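Local coordinates for protein B (Streptococcus agalactiae, PDB 5H6I) that acts as a secreted pore-forming toxin, the CAMP factor, that permeabilises membranes, and also binds IgG, at residues A[32-37]-A[87-92]; A[62-67]-A[175-180]; A[211-216]-A[235-240]. One frame throughout, in Å; residues are numbered along the deposited sequence.

Starting from the N terminus, contact 1 brings the segment after helix 65-84 back to the start of helix 35-58, closing a loop that holds both helices. Contact 2 opens inside that loop, at the start of helix 65-84, and closes only at 175-180, so the two loops cross. By then the chain has completed the N-terminal group of five helices, and contact 2 joins it to the C-terminal group of three. Contact 3 follows in series and pairs helices 203-220 and 227-245 within that second group. Contacts 1 and 3 lie on opposite sides of the chain's centre, their own centres about 57 Å apart, whereas the centre of contact 2 is about 8 Å from that of the chain.

Contact 1 of 3, residues A[32-37]-A[87-92]; sequences VNSNNQ and ETVYDL
This is a largely apolar surface contact at one end of the N-terminal helical bundle, where V32, S34 and Q37, as the chain leads into helix 35-58, meet V89 and L92 of the segment joining helix 65-84 to helix 93-115. Segment 87-92 lies within the region that binds the IgG constant region. The two valines slide past each other in opposite directions. V89 turns CG1 anti to its own backbone nitrogen (chi1 -175°), which brings that methyl 3.6 Å from CG2 of V32, while V89 CG2 lies 3.8 Å from V32 CG1. S34 adds its CB to the same patch, 3.7 Å from V89 CG1. Its hydroxyl also meets that methyl, S34 OG lying 3.7 Å from V89 CG1 and 4.0 Å from Y90 O.

Further along, L92 packs against the first helical turn. Its CD1 methyl presses against the S34 carbonyl, 3.2 Å from O, and also lies beside the Q37 chain. Q37 runs extended past the leucine, and its amide nitrogen NE2 comes 3.4 Å from both L92 CB and L92 CD1. L92 is buried, its side chain also touching L82 on helix 65-84, and it takes the N-cap position of helix 93-115.

No hydrogen bond or salt bridge crosses between the segments. Even the polar groups of S34 and Q37 meet carbon here, so the contact rests on shape and van der Waals packing, centred on L92 and V89.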
ATOM      1  N   VAL A  32       0.277   1.144 -38.285  1.00104.86           N
ATOM      2  CA  VAL A  32      -0.513   2.297 -37.873  1.00118.67           C
ATOM      3  C   VAL A  32       0.006   2.833 -36.542  1.00119.79           C
ATOM      4  O   VAL A  32       0.613   2.100 -35.759  1.00118.48           O
ATOM      5  CB  VAL A  32      -2.014   1.938 -37.788  1.00114.09           C
ATOM      6  CG1 VAL A  32      -2.307   1.137 -36.527  1.00112.65           C
ATOM      7  CG2 VAL A  32      -2.875   3.193 -37.853  1.00109.97           C
ATOM      8  N   ASN A  33      -0.222   4.123 -36.295  1.00123.31           N
ATOM      9  CA  ASN A  33       0.189   4.755 -35.047  1.00123.23           C
ATOM     10  C   ASN A  33      -0.736   4.424 -33.882  1.00117.41           C
ATOM     11  O   ASN A  33      -0.491   4.895 -32.766  1.00110.75           O
ATOM     12  CB  ASN A  33       0.268   6.273 -35.229  1.00124.36           C
ATOM     13  CG  ASN A  33       1.461   6.699 -36.064  1.00132.54           C
ATOM     14  OD1 ASN A  33       2.360   5.901 -36.334  1.00135.97           O
ATOM     15  ND2 ASN A  33       1.476   7.961 -36.477  1.00130.62           N
ATOM     16  N   SER A  34      -1.786   3.635 -34.112  1.00121.86           N
ATOM     17  CA  SER A  34      -2.674   3.208 -33.039  1.00116.27           C
ATOM     18  C   SER A  34      -2.278   1.859 -32.457  1.00110.10           C
ATOM     19  O   SER A  34      -2.481   1.627 -31.259  1.00101.71           O
ATOM     20  CB  SER A  34      -4.119   3.144 -33.541  1.00112.29           C
ATOM     21  OG  SER A  34      -4.486   4.341 -34.204  1.00110.73           O
ATOM     22  N   ASN A  35      -1.719   0.964 -33.275  1.00110.23           N
ATOM     23  CA  ASN A  35      -1.292  -0.334 -32.760  1.00108.47           C
ATOM     24  C   ASN A  35      -0.040  -0.201 -31.904  1.00107.37           C
ATOM     25  O   ASN A  35       0.060  -0.831 -30.844  1.00103.30           O
ATOM     26  CB  ASN A  35      -1.054  -1.309 -33.912  1.00109.89           C
ATOM     27  CG  ASN A  35      -0.774  -2.720 -33.429  1.00115.93           C
ATOM     28  OD1 ASN A  35      -1.609  -3.339 -32.769  1.00111.03           O
ATOM     29  ND2 ASN A  35       0.406  -3.235 -33.754  1.00114.22           N
ATOM     30  N   ASN A  36       0.927   0.607 -32.347  1.00105.66           N
ATOM     31  CA  ASN A  36       2.106   0.862 -31.525  1.00 97.84           C
ATOM     32  C   ASN A  36       1.717   1.525 -30.211  1.00 96.90           C
ATOM     33  O   ASN A  36       2.268   1.198 -29.155  1.00 95.41           O
ATOM     34  CB  ASN A  36       3.108   1.729 -32.286  1.00 99.37           C
ATOM     35  CG  ASN A  36       4.111   2.403 -31.368  1.00101.64           C
ATOM     36  OD1 ASN A  36       3.944   3.563 -30.992  1.00 91.15           O
ATOM     37  ND2 ASN A  36       5.160   1.676 -31.001  1.00103.17           N
ATOM     38  N   GLN A  37       0.761   2.456 -30.257  1.00 95.58           N
ATOM     39  CA  GLN A  37       0.267   3.070 -29.030  1.00 94.32           C
ATOM     40  C   GLN A  37      -0.439   2.052 -28.144  1.00 87.98           C
ATOM     41  O   GLN A  37      -0.423   2.183 -26.915  1.00 88.85           O
ATOM     42  CB  GLN A  37      -0.674   4.228 -29.370  1.00 93.28           C
ATOM     43  CG  GLN A  37      -1.173   5.009 -28.166  1.00 94.83           C
ATOM     44  CD  GLN A  37      -1.886   6.289 -28.558  1.00 95.85           C
ATOM     45  OE1 GLN A  37      -1.393   7.389 -28.306  1.00108.76           O
ATOM     46  NE2 GLN A  37      -3.051   6.151 -29.180  1.00 89.94           N
ATOM     47  N   GLU A  87      -6.574  -5.559 -33.232  1.00 84.78           N
ATOM     48  CA  GLU A  87      -6.415  -5.238 -34.649  1.00 89.74           C
ATOM     49  C   GLU A  87      -7.654  -4.575 -35.238  1.00 86.57           C
ATOM     50  O   GLU A  87      -8.030  -4.852 -36.380  1.00 86.11           O
ATOM     51  CB  GLU A  87      -6.053  -6.490 -35.439  1.00 94.76           C
ATOM     52  CG  GLU A  87      -6.853  -7.723 -35.066  1.00 96.49           C
ATOM     53  CD  GLU A  87      -6.300  -8.979 -35.707  1.00 86.63           C
ATOM     54  OE1 GLU A  87      -5.062  -9.084 -35.830  1.00 87.70           O
ATOM     55  OE2 GLU A  87      -7.100  -9.857 -36.090  1.00101.54           O
ATOM     56  N   THR A  88      -8.310  -3.696 -34.483  1.00 78.67           N
ATOM     57  CA  THR A  88      -9.373  -2.867 -35.034  1.00 91.34           C
ATOM     58  C   THR A  88      -8.958  -1.421 -35.262  1.00 96.50           C
ATOM     59  O   THR A  88      -9.671  -0.697 -35.968  1.00103.21           O
ATOM     60  CB  THR A  88     -10.580  -2.829 -34.089  1.00 99.06           C
ATOM     61  OG1 THR A  88     -10.148  -2.482 -32.767  1.00104.72           O
ATOM     62  CG2 THR A  88     -11.280  -4.182 -34.056  1.00 81.62           C
ATOM     63  N   VAL A  89      -7.828  -0.998 -34.690  1.00100.74           N
ATOM     64  CA  VAL A  89      -7.270   0.339 -34.878  1.00108.15           C
ATOM     65  C   VAL A  89      -8.209   1.522 -34.672  1.00105.16           C
ATOM     66  O   VAL A  89      -8.576   2.214 -35.631  1.00110.76           O
ATOM     67  CB  VAL A  89      -6.614   0.424 -36.270  1.00110.34           C
ATOM     68  CG1 VAL A  89      -5.911   1.760 -36.447  1.00101.13           C
ATOM     69  CG2 VAL A  89      -5.638  -0.730 -36.466  1.00 91.96           C
ATOM     70  N   TYR A  90      -8.592   1.768 -33.427  1.00 94.39           N
ATOM     71  CA  TYR A  90      -9.634   2.739 -33.119  1.00 94.77           C
ATOM     72  C   TYR A  90      -9.130   3.898 -32.260  1.00 94.51           C
ATOM     73  O   TYR A  90      -7.936   4.220 -32.222  1.00 91.53           O
ATOM     74  CB  TYR A  90     -10.744   1.933 -32.431  1.00 92.91           C
ATOM     75  CG  TYR A  90     -10.391   1.436 -31.042  1.00 93.78           C
ATOM     76  CD1 TYR A  90      -9.362   0.522 -30.847  1.00 99.40           C
ATOM     77  CD2 TYR A  90     -11.095   1.874 -29.930  1.00 96.15           C
ATOM     78  CE1 TYR A  90      -9.039   0.066 -29.583  1.00 98.53           C
ATOM     79  CE2 TYR A  90     -10.781   1.422 -28.661  1.00 98.14           C
ATOM     80  CZ  TYR A  90      -9.752   0.519 -28.494  1.00 92.97           C
ATOM     81  OH  TYR A  90      -9.435   0.066 -27.234  1.00 94.97           O
ATOM     82  N   ASP A  91     -10.058   4.547 -31.559  1.00 90.76           N
ATOM     83  CA  ASP A  91      -9.742   5.692 -30.715  1.00 79.64           C
ATOM     84  C   ASP A  91      -9.225   5.207 -29.365  1.00 76.25           C
ATOM     85  O   ASP A  91      -9.943   4.523 -28.627  1.00 75.19           O
ATOM     86  CB  ASP A  91     -10.981   6.568 -30.540  1.00 81.07           C
ATOM     87  CG  ASP A  91     -10.735   7.761 -29.634  1.00 87.21           C
ATOM     88  OD1 ASP A  91      -9.578   8.223 -29.547  1.00 89.80           O
ATOM     89  OD2 ASP A  91     -11.706   8.236 -29.008  1.00 87.93           O
ATOM     90  N   LEU A  92      -7.981   5.561 -29.042  1.00 79.57           N
ATOM     91  CA  LEU A  92      -7.346   5.157 -27.796  1.00 80.41           C
ATOM     92  C   LEU A  92      -7.331   6.274 -26.757  1.00 78.31           C
ATOM     93  O   LEU A  92      -6.521   6.236 -25.826  1.00 78.26           O
ATOM     94  CB  LEU A  92      -5.920   4.673 -28.063  1.00 71.79           C
ATOM     95  CG  LEU A  92      -5.760   3.383 -28.870  1.00 83.30           C
ATOM     96  CD1 LEU A  92      -4.292   3.013 -28.988  1.00 86.85           C
ATOM     97  CD2 LEU A  92      -6.550   2.245 -28.245  1.00 82.00           C
TER

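Contact 2 of 3, residues A[62-67]-A[175-180]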
ATOM      1  N   THR A  62      -6.408  -2.353   5.674  1.00 70.63           N
ATOM      2  CA  THR A  62      -6.402  -0.905   5.800  1.00 59.92           C
ATOM      3  C   THR A  62      -7.506  -0.304   4.931  1.00 59.07           C
ATOM      4  O   THR A  62      -8.325  -1.017   4.341  1.00 63.62           O
ATOM      5  CB  THR A  62      -5.029  -0.346   5.421  1.00 59.49           C
ATOM      6  OG1 THR A  62      -4.931  -0.240   3.996  1.00 60.58           O
ATOM      7  CG2 THR A  62      -3.921  -1.256   5.932  1.00 65.25           C
ATOM      8  N   ASP A  63      -7.524   1.028   4.853  1.00 56.42           N
ATOM      9  CA  ASP A  63      -8.464   1.727   3.988  1.00 51.49           C
ATOM     10  C   ASP A  63      -8.102   1.615   2.515  1.00 49.72           C
ATOM     11  O   ASP A  63      -8.868   2.089   1.669  1.00 55.15           O
ATOM     12  CB  ASP A  63      -8.545   3.201   4.388  1.00 53.87           C
ATOM     13  CG  ASP A  63      -8.963   3.392   5.832  1.00 49.67           C
ATOM     14  OD1 ASP A  63     -10.141   3.125   6.150  1.00 54.41           O
ATOM     15  OD2 ASP A  63      -8.113   3.803   6.648  1.00 44.76           O
ATOM     16  N   TYR A  64      -6.962   1.006   2.191  1.00 45.60           N
ATOM     17  CA  TYR A  64      -6.516   0.848   0.815  1.00 56.30           C
ATOM     18  C   TYR A  64      -6.537  -0.605   0.358  1.00 61.90           C
ATOM     19  O   TYR A  64      -5.988  -0.917  -0.702  1.00 58.33           O
ATOM     20  CB  TYR A  64      -5.112   1.433   0.647  1.00 47.49           C
ATOM     21  CG  TYR A  64      -4.975   2.841   1.178  1.00 51.59           C
ATOM     22  CD1 TYR A  64      -5.292   3.937   0.385  1.00 47.25           C
ATOM     23  CD2 TYR A  64      -4.538   3.075   2.476  1.00 49.07           C
ATOM     24  CE1 TYR A  64      -5.172   5.226   0.870  1.00 52.92           C
ATOM     25  CE2 TYR A  64      -4.416   4.359   2.968  1.00 53.20           C
ATOM     26  CZ  TYR A  64      -4.733   5.431   2.161  1.00 46.97           C
ATOM     27  OH  TYR A  64      -4.612   6.710   2.650  1.00 52.32           O
ATOM     28  N   GLU A  65      -7.151  -1.502   1.131  1.00 60.52           N
ATOM     29  CA  GLU A  65      -7.208  -2.902   0.726  1.00 57.80           C
ATOM     30  C   GLU A  65      -8.176  -3.095  -0.435  1.00 58.62           C
ATOM     31  O   GLU A  65      -7.809  -3.644  -1.480  1.00 66.11           O
ATOM     32  CB  GLU A  65      -7.605  -3.779   1.913  1.00 68.66           C
ATOM     33  CG  GLU A  65      -7.770  -5.252   1.567  1.00 72.33           C
ATOM     34  CD  GLU A  65      -8.622  -5.999   2.575  1.00 88.20           C
ATOM     35  OE1 GLU A  65      -8.138  -6.242   3.700  1.00 81.62           O
ATOM     36  OE2 GLU A  65      -9.776  -6.342   2.242  1.00 80.40           O
ATOM     37  N   LYS A  66      -9.416  -2.646  -0.269  1.00 45.78           N
ATOM     38  CA  LYS A  66     -10.424  -2.754  -1.316  1.00 53.46           C
ATOM     39  C   LYS A  66     -10.144  -1.824  -2.496  1.00 58.38           C
ATOM     40  O   LYS A  66     -10.384  -2.221  -3.643  1.00 67.68           O
ATOM     41  CB  LYS A  66     -11.818  -2.483  -0.744  1.00 54.04           C
ATOM     42  CG  LYS A  66     -12.945  -2.974  -1.633  1.00 60.10           C
ATOM     43  CD  LYS A  66     -13.148  -4.473  -1.501  1.00 64.10           C
ATOM     44  CE  LYS A  66     -14.109  -4.990  -2.559  1.00 78.52           C
ATOM     45  NZ  LYS A  66     -13.485  -5.007  -3.911  1.00 78.44           N
ATOM     46  N   PRO A  67      -9.667  -0.587  -2.281  1.00 63.27           N
ATOM     47  CA  PRO A  67      -9.307   0.244  -3.447  1.00 65.63           C
ATOM     48  C   PRO A  67      -8.297  -0.402  -4.384  1.00 51.50           C
ATOM     49  O   PRO A  67      -8.503  -0.388  -5.607  1.00 54.42           O
ATOM     50  CB  PRO A  67      -8.760   1.520  -2.797  1.00 62.48           C
ATOM     51  CG  PRO A  67      -9.524   1.634  -1.539  1.00 56.78           C
ATOM     52  CD  PRO A  67      -9.706   0.221  -1.045  1.00 63.56           C
ATOM     53  N   THR A 175      -3.054   3.089  15.438  1.00 47.09           N
ATOM     54  CA  THR A 175      -3.761   2.636  14.253  1.00 53.79           C
ATOM     55  C   THR A 175      -2.963   1.539  13.553  1.00 57.14           C
ATOM     56  O   THR A 175      -1.804   1.272  13.878  1.00 49.22           O
ATOM     57  CB  THR A 175      -4.018   3.800  13.296  1.00 51.52           C
ATOM     58  OG1 THR A 175      -2.772   4.265  12.760  1.00 49.14           O
ATOM     59  CG2 THR A 175      -4.710   4.945  14.022  1.00 47.14           C
ATOM     60  N   ILE A 176      -3.604   0.894  12.574  1.00 49.10           N
ATOM     61  CA  ILE A 176      -2.930  -0.159  11.822  1.00 48.43           C
ATOM     62  C   ILE A 176      -1.723   0.398  11.080  1.00 46.98           C
ATOM     63  O   ILE A 176      -0.724  -0.303  10.882  1.00 60.65           O
ATOM     64  CB  ILE A 176      -3.924  -0.854  10.868  1.00 55.01           C
ATOM     65  CG1 ILE A 176      -3.233  -1.976  10.087  1.00 62.49           C
ATOM     66  CG2 ILE A 176      -4.567   0.156   9.925  1.00 49.49           C
ATOM     67  CD1 ILE A 176      -4.182  -2.842   9.291  1.00 59.51           C
ATOM     68  N   TYR A 177      -1.782   1.671  10.679  1.00 51.47           N
ATOM     69  CA  TYR A 177      -0.634   2.297  10.032  1.00 56.16           C
ATOM     70  C   TYR A 177       0.509   2.516  11.014  1.00 50.52           C
ATOM     71  O   TYR A 177       1.680   2.465  10.619  1.00 54.95           O
ATOM     72  CB  TYR A 177      -1.057   3.618   9.387  1.00 41.08           C
ATOM     73  CG  TYR A 177      -2.316   3.495   8.560  1.00 44.56           C
ATOM     74  CD1 TYR A 177      -2.259   3.094   7.231  1.00 47.49           C
ATOM     75  CD2 TYR A 177      -3.562   3.763   9.110  1.00 43.05           C
ATOM     76  CE1 TYR A 177      -3.407   2.971   6.472  1.00 39.98           C
ATOM     77  CE2 TYR A 177      -4.716   3.642   8.359  1.00 48.85           C
ATOM     78  CZ  TYR A 177      -4.632   3.245   7.041  1.00 49.35           C
ATOM     79  OH  TYR A 177      -5.779   3.125   6.289  1.00 55.71           O
ATOM     80  N   THR A 178       0.193   2.755  12.290  1.00 48.15           N
ATOM     81  CA  THR A 178       1.240   2.865  13.301  1.00 55.57           C
ATOM     82  C   THR A 178       1.968   1.540  13.478  1.00 56.02           C
ATOM     83  O   THR A 178       3.193   1.511  13.647  1.00 47.48           O
ATOM     84  CB  THR A 178       0.641   3.326  14.631  1.00 51.37           C
ATOM     85  OG1 THR A 178      -0.205   4.461  14.410  1.00 60.15           O
ATOM     86  CG2 THR A 178       1.743   3.702  15.611  1.00 52.20           C
ATOM     87  N   LYS A 179       1.232   0.431  13.433  1.00 59.29           N
ATOM     88  CA  LYS A 179       1.812  -0.894  13.599  1.00 62.15           C
ATOM     89  C   LYS A 179       2.503  -1.404  12.341  1.00 61.32           C
ATOM     90  O   LYS A 179       3.043  -2.516  12.362  1.00 65.76           O
ATOM     91  CB  LYS A 179       0.730  -1.885  14.035  1.00 53.02           C
ATOM     92  CG  LYS A 179       0.127  -1.568  15.391  1.00 61.89           C
ATOM     93  CD  LYS A 179      -1.085  -2.436  15.671  1.00 67.69           C
ATOM     94  CE  LYS A 179      -1.588  -2.233  17.089  1.00 55.77           C
ATOM     95  NZ  LYS A 179      -2.778  -3.076  17.379  1.00 54.59           N
ATOM     96  N   SER A 180       2.496  -0.630  11.254  1.00 58.68           N
ATOM     97  CA  SER A 180       3.205  -1.047  10.049  1.00 58.96           C
ATOM     98  C   SER A 180       4.707  -1.114  10.292  1.00 56.26           C
ATOM     99  O   SER A 180       5.395  -1.983   9.743  1.00 59.95           O
ATOM    100  CB  SER A 180       2.887  -0.094   8.896  1.00 58.38           C
ATOM    101  OG  SER A 180       3.529  -0.507   7.702  1.00 71.65           O
TER
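A single phenol oxygen, Y177 OH, is gripped twice by D63, through its backbone NH and through its carboxylate. The grip falls on an ST turn leading into helix 65-84, and it joins the N-terminal helical bundle to the start of the C-terminal one. D63 N donates to Y177 OH over 3.1 Å, nearly straight at 164°, and Y177 OH donates in turn to D63 OD2 over 2.5 Å, a spacing so short that its exact length is doubtful. D63 OD2 sits at the edge of the Y177 ring, near its plane, with carboxylate and ring planes 21° apart, so the two bonds hold the phenol end against the turn. The turn has its own lock: T62 OG1, set between its backbone nitrogen and carbonyl carbon (chi1 82°), accepts from Y64 N at 3.0 Å and is also hydrogen-bonded to V59 O.

Y64 meets the same tyrosine with carbon. Y177 CE1 lies in the plane of the Y64 ring, at its edge, 3.9 Å from CE2, while Y64 OH is hydrogen-bonded to N124 OD1 on helix 121-139. I176 lays CG2 over one face of the Y177 ring, toward its rim, and sends its other branch across, CD1 ending 3.7 Å from T62 CG2.

Contact 3 of 3, residues A[211-216]-A[235-240]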
ATOM      1  N   LYS A 211      10.809 -15.863  21.468  1.00 55.10           N
ATOM      2  CA  LYS A 211       9.818 -15.426  22.447  1.00 58.31           C
ATOM      3  C   LYS A 211       9.506 -13.943  22.289  1.00 51.52           C
ATOM      4  O   LYS A 211       8.349 -13.528  22.419  1.00 49.11           O
ATOM      5  CB  LYS A 211      10.308 -15.722  23.865  1.00 57.29           C
ATOM      6  CG  LYS A 211      10.285 -17.194  24.247  1.00 58.93           C
ATOM      7  CD  LYS A 211      11.011 -17.430  25.562  1.00 65.31           C
ATOM      8  CE  LYS A 211      11.086 -18.908  25.903  1.00 67.24           C
ATOM      9  NZ  LYS A 211      11.920 -19.152  27.112  1.00 75.96           N
ATOM     10  N   ALA A 212      10.526 -13.132  22.003  1.00 49.26           N
ATOM     11  CA  ALA A 212      10.305 -11.701  21.830  1.00 55.74           C
ATOM     12  C   ALA A 212       9.595 -11.397  20.518  1.00 53.43           C
ATOM     13  O   ALA A 212       8.822 -10.435  20.443  1.00 49.26           O
ATOM     14  CB  ALA A 212      11.633 -10.952  21.900  1.00 45.35           C
ATOM     15  N   ILE A 213       9.848 -12.192  19.476  1.00 51.77           N
ATOM     16  CA  ILE A 213       9.130 -12.015  18.218  1.00 55.13           C
ATOM     17  C   ILE A 213       7.651 -12.331  18.406  1.00 56.24           C
ATOM     18  O   ILE A 213       6.777 -11.565  17.986  1.00 46.71           O
ATOM     19  CB  ILE A 213       9.758 -12.882  17.113  1.00 47.14           C
ATOM     20  CG1 ILE A 213      11.197 -12.442  16.841  1.00 51.62           C
ATOM     21  CG2 ILE A 213       8.929 -12.809  15.841  1.00 40.26           C
ATOM     22  CD1 ILE A 213      11.935 -13.335  15.866  1.00 51.66           C
ATOM     23  N   THR A 214       7.353 -13.465  19.049  1.00 51.37           N
ATOM     24  CA  THR A 214       5.965 -13.811  19.339  1.00 50.16           C
ATOM     25  C   THR A 214       5.313 -12.780  20.252  1.00 45.72           C
ATOM     26  O   THR A 214       4.123 -12.480  20.102  1.00 54.35           O
ATOM     27  CB  THR A 214       5.894 -15.205  19.967  1.00 51.56           C
ATOM     28  OG1 THR A 214       6.433 -16.170  19.053  1.00 49.19           O
ATOM     29  CG2 THR A 214       4.457 -15.581  20.296  1.00 47.99           C
ATOM     30  N   HIS A 215       6.076 -12.217  21.193  1.00 46.65           N
ATOM     31  CA  HIS A 215       5.527 -11.190  22.072  1.00 46.18           C
ATOM     32  C   HIS A 215       5.213  -9.912  21.304  1.00 52.58           C
ATOM     33  O   HIS A 215       4.201  -9.253  21.571  1.00 51.65           O
ATOM     34  CB  HIS A 215       6.497 -10.903  23.218  1.00 48.26           C
ATOM     35  CG  HIS A 215       6.082  -9.759  24.089  1.00 46.99           C
ATOM     36  ND1 HIS A 215       6.512  -8.467  23.878  1.00 60.75           N
ATOM     37  CD2 HIS A 215       5.272  -9.713  25.173  1.00 55.74           C
ATOM     38  CE1 HIS A 215       5.987  -7.675  24.795  1.00 54.03           C
ATOM     39  NE2 HIS A 215       5.229  -8.406  25.593  1.00 50.66           N
ATOM     40  N   ALA A 216       6.072  -9.542  20.349  1.00 46.79           N
ATOM     41  CA  ALA A 216       5.801  -8.364  19.534  1.00 46.59           C
ATOM     42  C   ALA A 216       4.562  -8.558  18.669  1.00 47.58           C
ATOM     43  O   ALA A 216       3.837  -7.592  18.400  1.00 60.17           O
ATOM     44  CB  ALA A 216       7.013  -8.034  18.664  1.00 37.60           C
ATOM     45  N   VAL A 235      11.695  -1.160  20.051  1.00 57.43           N
ATOM     46  CA  VAL A 235      13.003  -1.092  20.693  1.00 64.56           C
ATOM     47  C   VAL A 235      13.271  -2.352  21.508  1.00 59.78           C
ATOM     48  O   VAL A 235      14.399  -2.860  21.541  1.00 62.12           O
ATOM     49  CB  VAL A 235      13.100   0.182  21.555  1.00 64.83           C
ATOM     50  CG1 VAL A 235      14.061  -0.019  22.720  1.00 48.10           C
ATOM     51  CG2 VAL A 235      13.517   1.373  20.704  1.00 67.79           C
ATOM     52  N   THR A 236      12.241  -2.875  22.177  1.00 48.09           N
ATOM     53  CA  THR A 236      12.403  -4.110  22.940  1.00 54.32           C
ATOM     54  C   THR A 236      12.767  -5.276  22.032  1.00 64.61           C
ATOM     55  O   THR A 236      13.657  -6.073  22.355  1.00 58.92           O
ATOM     56  CB  THR A 236      11.125  -4.420  23.720  1.00 50.10           C
ATOM     57  OG1 THR A 236      10.840  -3.338  24.614  1.00 52.96           O
ATOM     58  CG2 THR A 236      11.286  -5.706  24.516  1.00 49.89           C
ATOM     59  N   LEU A 237      12.093  -5.390  20.885  1.00 57.03           N
ATOM     60  CA  LEU A 237      12.424  -6.454  19.945  1.00 58.62           C
ATOM     61  C   LEU A 237      13.803  -6.239  19.333  1.00 55.69           C
ATOM     62  O   LEU A 237      14.552  -7.200  19.123  1.00 65.03           O
ATOM     63  CB  LEU A 237      11.356  -6.549  18.855  1.00 51.21           C
ATOM     64  CG  LEU A 237      11.548  -7.667  17.827  1.00 54.48           C
ATOM     65  CD1 LEU A 237      11.505  -9.033  18.500  1.00 54.82           C
ATOM     66  CD2 LEU A 237      10.504  -7.578  16.728  1.00 51.92           C
ATOM     67  N   GLN A 238      14.158  -4.984  19.047  1.00 64.84           N
ATOM     68  CA  GLN A 238      15.498  -4.694  18.549  1.00 62.75           C
ATOM     69  C   GLN A 238      16.554  -5.021  19.598  1.00 56.08           C
ATOM     70  O   GLN A 238      17.645  -5.497  19.265  1.00 58.42           O
ATOM     71  CB  GLN A 238      15.598  -3.228  18.126  1.00 54.69           C
ATOM     72  CG  GLN A 238      15.077  -2.948  16.728  1.00 64.10           C
ATOM     73  CD  GLN A 238      15.204  -1.488  16.341  1.00 74.57           C
ATOM     74  OE1 GLN A 238      15.125  -0.600  17.190  1.00 70.78           O
ATOM     75  NE2 GLN A 238      15.403  -1.232  15.054  1.00 75.33           N
ATOM     76  N   ALA A 239      16.245  -4.772  20.873  1.00 58.72           N
ATOM     77  CA  ALA A 239      17.167  -5.137  21.941  1.00 65.19           C
ATOM     78  C   ALA A 239      17.270  -6.648  22.096  1.00 63.92           C
ATOM     79  O   ALA A 239      18.334  -7.162  22.459  1.00 57.98           O
ATOM     80  CB  ALA A 239      16.729  -4.497  23.258  1.00 47.48           C
ATOM     81  N   ALA A 240      16.181  -7.374  21.828  1.00 65.12           N
ATOM     82  CA  ALA A 240      16.230  -8.828  21.902  1.00 61.97           C
ATOM     83  C   ALA A 240      17.021  -9.424  20.746  1.00 63.80           C
ATOM     84  O   ALA A 240      17.592 -10.512  20.883  1.00 53.48           O
ATOM     85  CB  ALA A 240      14.815  -9.400  21.929  1.00 45.88           C
TER
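A212 is the first residue of 211-216 to meet the other helix, and it does so at close quarters: its CB methyl lies 3.5 Å from A240 CB. The same methyl is 3.9 Å from L237 CD1, so the alanine meets two side chains about one turn apart on helix 227-245. Its carbonyl takes part too, with A212 O 3.6 Å from that leucine methyl while it accepts the helical hydrogen bond of A216 N.

I213 comes next and turns more to the flank. L237 crosses it obliquely, CD1 lying 3.8 Å from I213 CG1 and 3.7 Å from I213 N, so this one methyl rests against the backbone where A212 and I213 join. I213 also touches I186 and R190 of helix 179-196, and its side chain is about 5 Å from a bound sulfate that probably came from the crystallisation liquor.

T214 points away from the partner helix. H215 turns back toward it, and its ND1 is hydrogen-bonded to E233 OE2, a polar link between the same two helices just before 235-240. A216, one turn after A212, meets the second branch of L237, its CB 4.0 Å from CD2, and it also touches L182 of helix 179-196.

L237 is thus the common partner of A212, I213 and A216. With CG anti to the backbone nitrogen (chi1 -178°), the leucine is carried across the interface and its two methyls divide the work, and it also touches T189. The axes of the two segments approach to 9.5 Å at 166°, almost antiparallel, with A212 and A240 meeting directly: a helical hairpin whose seam is covered by helix 179-196, as in an antiparallel three-helix bundle.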